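Local coordinates for protein Myo-inositol 2-dehydrogenase (Lactobacillus plantarum WCFS1, PDB 3CEA) that probably oxidises myo-inositol to scyllo-inosose with NAD as hydride acceptor, as a dehydrogenase of the Gfo/Idh/MocA family, at residues A[130-135]-A[188-193]. Residues are numbered along the deposited sequence; the frame is centred on the assembly and turned at random.
Sequences FMRRYD and IHDIDL. With NAD (nicotinamide-adenine-dinucleotide), chain E.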
ATOM      1  N   PHE A 130      20.560  -2.153  22.094  1.00 44.93           N
ATOM      2  CA  PHE A 130      19.877  -1.384  21.049  1.00 45.10           C
ATOM      3  C   PHE A 130      19.823  -2.193  19.756  1.00 44.92           C
ATOM      4  O   PHE A 130      20.635  -1.991  18.842  1.00 45.32           O
ATOM      5  CB  PHE A 130      20.532  -0.016  20.820  1.00 45.38           C
ATOM      6  CG  PHE A 130      20.328   0.959  21.949  1.00 46.84           C
ATOM      7  CD1 PHE A 130      19.044   1.292  22.383  1.00 47.01           C
ATOM      8  CD2 PHE A 130      21.420   1.568  22.564  1.00 47.85           C
ATOM      9  CE1 PHE A 130      18.853   2.202  23.425  1.00 48.01           C
ATOM     10  CE2 PHE A 130      21.239   2.482  23.604  1.00 47.79           C
ATOM     11  CZ  PHE A 130      19.954   2.799  24.036  1.00 46.93           C
HETATM   12  N   MSE A 131      18.860  -3.110  19.693  1.00 44.23           N
HETATM   13  CA  MSE A 131      18.773  -4.094  18.614  1.00 43.57           C
HETATM   14  C   MSE A 131      18.373  -3.505  17.259  1.00 43.99           C
HETATM   15  O   MSE A 131      18.728  -4.063  16.216  1.00 44.12           O
HETATM   16  CB  MSE A 131      17.836  -5.253  18.997  1.00 42.98           C
HETATM   17  CG  MSE A 131      16.341  -4.965  18.861  1.00 40.33           C
HETATM   18 SE   MSE A 131      15.701  -3.629  20.122  0.75 35.18          SE
HETATM   19  CE  MSE A 131      13.882  -3.529  19.527  1.00 38.70           C
ATOM     20  N   ARG A 132      17.648  -2.385  17.274  1.00 43.97           N
ATOM     21  CA  ARG A 132      17.131  -1.781  16.037  1.00 43.86           C
ATOM     22  C   ARG A 132      18.234  -1.411  15.051  1.00 43.71           C
ATOM     23  O   ARG A 132      17.995  -1.360  13.843  1.00 44.12           O
ATOM     24  CB  ARG A 132      16.246  -0.566  16.331  1.00 43.91           C
ATOM     25  CG  ARG A 132      14.979  -0.906  17.100  1.00 42.54           C
ATOM     26  CD  ARG A 132      14.008   0.253  17.110  1.00 43.37           C
ATOM     27  NE  ARG A 132      12.944   0.053  18.093  1.00 44.41           N
ATOM     28  CZ  ARG A 132      12.064   0.984  18.447  1.00 43.75           C
ATOM     29  NH1 ARG A 132      12.112   2.194  17.902  1.00 43.78           N
ATOM     30  NH2 ARG A 132      11.139   0.710  19.356  1.00 46.10           N
ATOM     31  N   ARG A 133      19.437  -1.171  15.570  1.00 43.33           N
ATOM     32  CA  ARG A 133      20.609  -0.885  14.740  1.00 43.25           C
ATOM     33  C   ARG A 133      21.022  -2.089  13.888  1.00 43.15           C
ATOM     34  O   ARG A 133      21.687  -1.935  12.860  1.00 43.38           O
ATOM     35  CB  ARG A 133      21.789  -0.434  15.605  1.00 43.13           C
ATOM     36  CG  ARG A 133      21.636   0.948  16.221  1.00 43.44           C
ATOM     37  CD  ARG A 133      22.996   1.619  16.346  1.00 43.78           C
ATOM     38  NE  ARG A 133      22.975   2.787  17.225  1.00 42.86           N
ATOM     39  CZ  ARG A 133      23.997   3.625  17.382  1.00 44.81           C
ATOM     40  NH1 ARG A 133      25.132   3.438  16.716  1.00 43.59           N
ATOM     41  NH2 ARG A 133      23.888   4.658  18.208  1.00 43.65           N
ATOM     42  N   TYR A 134      20.623  -3.280  14.331  1.00 43.08           N
ATOM     43  CA  TYR A 134      20.908  -4.535  13.633  1.00 42.81           C
ATOM     44  C   TYR A 134      19.817  -4.902  12.625  1.00 42.80           C
ATOM     45  O   TYR A 134      20.061  -5.687  11.703  1.00 42.98           O
ATOM     46  CB  TYR A 134      21.084  -5.676  14.639  1.00 42.41           C
ATOM     47  CG  TYR A 134      22.306  -5.540  15.521  1.00 42.29           C
ATOM     48  CD1 TYR A 134      22.268  -4.775  16.690  1.00 42.06           C
ATOM     49  CD2 TYR A 134      23.502  -6.176  15.189  1.00 41.64           C
ATOM     50  CE1 TYR A 134      23.391  -4.647  17.501  1.00 42.16           C
ATOM     51  CE2 TYR A 134      24.628  -6.054  15.993  1.00 40.97           C
ATOM     52  CZ  TYR A 134      24.566  -5.290  17.146  1.00 41.29           C
ATOM     53  OH  TYR A 134      25.677  -5.169  17.944  1.00 41.97           O
ATOM     54  N   ASP A 135      18.620  -4.340  12.810  1.00 42.62           N
ATOM     55  CA  ASP A 135      17.475  -4.615  11.937  1.00 42.19           C
ATOM     56  C   ASP A 135      17.797  -4.292  10.478  1.00 41.83           C
ATOM     57  O   ASP A 135      18.416  -3.267  10.186  1.00 41.69           O
ATOM     58  CB  ASP A 135      16.243  -3.832  12.399  1.00 42.19           C
ATOM     59  CG  ASP A 135      15.051  -4.029  11.483  1.00 42.97           C
ATOM     60  OD1 ASP A 135      14.402  -5.094  11.563  1.00 44.17           O
ATOM     61  OD2 ASP A 135      14.766  -3.119  10.679  1.00 44.28           O
ATOM     62  N   ILE A 188      13.408   5.532  24.094  1.00 52.40           N
ATOM     63  CA  ILE A 188      14.871   5.457  24.160  1.00 51.34           C
ATOM     64  C   ILE A 188      15.493   4.885  22.879  1.00 50.96           C
ATOM     65  O   ILE A 188      16.579   5.303  22.468  1.00 50.64           O
ATOM     66  CB  ILE A 188      15.337   4.654  25.411  1.00 51.25           C
ATOM     67  CG1 ILE A 188      16.806   4.941  25.734  1.00 50.96           C
ATOM     68  CG2 ILE A 188      15.062   3.156  25.248  1.00 51.10           C
ATOM     69  CD1 ILE A 188      17.259   4.416  27.081  1.00 51.12           C
ATOM     70  N   HIS A 189      14.789   3.939  22.257  1.00 50.55           N
ATOM     71  CA  HIS A 189      15.236   3.303  21.023  1.00 49.92           C
ATOM     72  C   HIS A 189      15.350   4.308  19.887  1.00 49.17           C
ATOM     73  O   HIS A 189      16.354   4.332  19.174  1.00 49.00           O
ATOM     74  CB  HIS A 189      14.274   2.190  20.622  1.00 50.43           C
ATOM     75  CG  HIS A 189      14.292   1.011  21.541  1.00 50.93           C
ATOM     76  ND1 HIS A 189      15.229   0.004  21.439  1.00 51.45           N
ATOM     77  CD2 HIS A 189      13.482   0.670  22.570  1.00 51.50           C
ATOM     78  CE1 HIS A 189      14.996  -0.904  22.369  1.00 52.34           C
ATOM     79  NE2 HIS A 189      13.941  -0.525  23.067  1.00 52.75           N
ATOM     80  N   ASP A 190      14.313   5.130  19.732  1.00 48.71           N
ATOM     81  CA  ASP A 190      14.269   6.166  18.700  1.00 48.42           C
ATOM     82  C   ASP A 190      15.307   7.256  18.949  1.00 47.44           C
ATOM     83  O   ASP A 190      15.895   7.787  18.002  1.00 46.99           O
ATOM     84  CB  ASP A 190      12.871   6.782  18.610  1.00 48.72           C
ATOM     85  CG  ASP A 190      11.789   5.752  18.320  1.00 52.24           C
ATOM     86  OD1 ASP A 190      11.966   4.946  17.374  1.00 54.15           O
ATOM     87  OD2 ASP A 190      10.753   5.760  19.031  1.00 53.22           O
ATOM     88  N   ILE A 191      15.526   7.582  20.223  1.00 46.64           N
ATOM     89  CA  ILE A 191      16.561   8.539  20.620  1.00 45.87           C
ATOM     90  C   ILE A 191      17.922   8.096  20.091  1.00 45.64           C
ATOM     91  O   ILE A 191      18.624   8.877  19.440  1.00 45.69           O
ATOM     92  CB  ILE A 191      16.601   8.747  22.157  1.00 45.90           C
ATOM     93  CG1 ILE A 191      15.353   9.505  22.617  1.00 44.79           C
ATOM     94  CG2 ILE A 191      17.872   9.500  22.573  1.00 45.42           C
ATOM     95  CD1 ILE A 191      15.130   9.520  24.113  1.00 45.43           C
ATOM     96  N   ASP A 192      18.271   6.836  20.353  1.00 45.30           N
ATOM     97  CA  ASP A 192      19.508   6.240  19.849  1.00 45.07           C
ATOM     98  C   ASP A 192      19.572   6.290  18.321  1.00 44.75           C
ATOM     99  O   ASP A 192      20.617   6.609  17.747  1.00 44.75           O
ATOM    100  CB  ASP A 192      19.647   4.795  20.335  1.00 45.15           C
ATOM    101  CG  ASP A 192      20.887   4.107  19.782  1.00 46.34           C
ATOM    102  OD1 ASP A 192      22.007   4.465  20.210  1.00 46.09           O
ATOM    103  OD2 ASP A 192      20.739   3.208  18.922  1.00 45.83           O
ATOM    104  N   LEU A 193      18.449   5.979  17.675  1.00 44.43           N
ATOM    105  CA  LEU A 193      18.354   5.981  16.214  1.00 44.14           C
ATOM    106  C   LEU A 193      18.580   7.373  15.642  1.00 44.04           C
ATOM    107  O   LEU A 193      19.271   7.532  14.638  1.00 44.36           O
ATOM    108  CB  LEU A 193      16.998   5.436  15.754  1.00 44.06           C
ATOM    109  CG  LEU A 193      16.694   3.949  15.974  1.00 43.44           C
ATOM    110  CD1 LEU A 193      15.210   3.682  15.779  1.00 42.40           C
ATOM    111  CD2 LEU A 193      17.537   3.050  15.067  1.00 41.97           C
TER
HETATM  112  PA  NAD E 400       9.762  -9.238  32.587  1.00 47.24           P
HETATM  113  O1A NAD E 400       8.827  -9.833  31.605  1.00 46.59           O
HETATM  114  O2A NAD E 400       9.051  -8.700  33.767  1.00 47.10           O
HETATM  115  O5B NAD E 400      10.858 -10.340  33.005  1.00 50.10           O
HETATM  116  C5B NAD E 400      11.739 -10.113  34.086  1.00 53.34           C
HETATM  117  C4B NAD E 400      12.415 -11.423  34.485  1.00 54.76           C
HETATM  118  O4B NAD E 400      13.509 -11.177  35.353  1.00 55.87           O
HETATM  119  C3B NAD E 400      11.467 -12.357  35.219  1.00 55.00           C
HETATM  120  O3B NAD E 400      11.605 -13.637  34.653  1.00 54.65           O
HETATM  121  C2B NAD E 400      11.951 -12.357  36.657  1.00 56.34           C
HETATM  122  O2B NAD E 400      11.812 -13.618  37.274  1.00 57.36           O
HETATM  123  C1B NAD E 400      13.413 -11.962  36.528  1.00 55.99           C
HETATM  124  N9A NAD E 400      13.877 -11.200  37.703  1.00 56.19           N
HETATM  125  C8A NAD E 400      13.298 -10.078  38.244  1.00 56.40           C
HETATM  126  N7A NAD E 400      14.031  -9.679  39.308  1.00 56.27           N
HETATM  127  C5A NAD E 400      15.067 -10.534  39.458  1.00 56.29           C
HETATM  128  C6A NAD E 400      16.106 -10.589  40.380  1.00 55.56           C
HETATM  129  N6A NAD E 400      16.331  -9.549  41.176  1.00 55.25           N
HETATM  130  N1A NAD E 400      17.045 -11.602  40.285  1.00 56.21           N
HETATM  131  C2A NAD E 400      16.950 -12.552  39.280  1.00 55.83           C
HETATM  132  N3A NAD E 400      15.912 -12.491  38.366  1.00 55.08           N
HETATM  133  C4A NAD E 400      14.986 -11.497  38.454  1.00 56.11           C
HETATM  134  O3  NAD E 400      10.630  -8.069  31.897  1.00 49.83           O
HETATM  135  PN  NAD E 400      11.032  -8.114  30.337  1.00 48.70           P
HETATM  136  O1N NAD E 400      11.424  -9.497  29.971  1.00 46.84           O
HETATM  137  O2N NAD E 400       9.969  -7.410  29.592  1.00 49.70           O
HETATM  138  O5D NAD E 400      12.332  -7.174  30.239  1.00 49.86           O
HETATM  139  C5D NAD E 400      13.438  -7.284  31.104  1.00 48.86           C
HETATM  140  C4D NAD E 400      14.461  -6.232  30.688  1.00 48.59           C
HETATM  141  O4D NAD E 400      14.579  -6.198  29.276  1.00 48.80           O
HETATM  142  C3D NAD E 400      14.063  -4.838  31.149  1.00 48.69           C
HETATM  143  O3D NAD E 400      15.162  -4.236  31.793  1.00 48.31           O
HETATM  144  C2D NAD E 400      13.711  -4.095  29.874  1.00 48.39           C
HETATM  145  O2D NAD E 400      14.146  -2.758  29.904  1.00 48.85           O
HETATM  146  C1D NAD E 400      14.421  -4.881  28.780  1.00 48.25           C
HETATM  147  N1N NAD E 400      13.657  -4.874  27.516  1.00 48.25           N
HETATM  148  C2N NAD E 400      14.297  -4.510  26.358  1.00 48.31           C
HETATM  149  C3N NAD E 400      13.606  -4.489  25.143  1.00 48.30           C
HETATM  150  C7N NAD E 400      14.330  -4.264  23.846  1.00 49.04           C
HETATM  151  O7N NAD E 400      13.589  -3.817  22.735  1.00 47.83           O
HETATM  152  N7N NAD E 400      15.646  -4.486  23.767  1.00 48.79           N
HETATM  153  C4N NAD E 400      12.257  -4.840  25.116  1.00 47.76           C
HETATM  154  C5N NAD E 400      11.614  -5.206  26.296  1.00 47.89           C
HETATM  155  C6N NAD E 400      12.328  -5.220  27.494  1.00 47.25           C
HETATM  156  O   HOH W   1      10.662   3.631  20.479  1.00 45.47           O
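The Phe130 ring carries Asp192 on one face, with Asp192 CB 4.0 Å from the ring centroid. The carboxylate of Asp192 lies stacked on that ring, its plane tilted by 7°, and His189 ND1 sits at the ring edge. The guanidinium of Arg132 has His189 CB over one face and Asp190 OD1 at its edge. In this two-domain Gfo/Idh/MocA fold, the loop after strand 126-127 of the Rossmann sheet packs here on helix 182-198 of the C-terminal domain. The contact is buried and borders the NAD pocket.

Arg132 runs extended from CG to NE, which carries its guanidinium over His189 CB; CZ comes within 3.3 Å of that carbon. Arg132 NH1 makes a salt bridge to Asp190 OD1. Water 1 donates to Asp190 OD2 and accepts a weak hydrogen bond from Arg132 NH2, so it bridges the ion pair. Leu193 CD1 packs beside Arg132 CD. Arg133 forms a two-pronged salt bridge with Asp192. Arg133 NE donates a nearly straight hydrogen bond to Asp192 OD2 on the syn side (2.8 Å, 171° at the proton). Arg133 NH2 donates one to Asp192 OD1 (2.8 Å) from above the carboxylate plane. CG of Asp192 is anti to the backbone N (chi1 177°), which lets one carboxylate cover Phe130 and hold Arg133. Trp196 of the same helix adds a cation-pi contact to Arg133.

Met131, a selenomethionine here, brings SE obliquely to the His189 ring. Both side chains border the nicotinamide carboxamide: His189 CE1 lies 3.3 Å from NAD O7N, and Met131 CE lies 3.2 Å from the same oxygen.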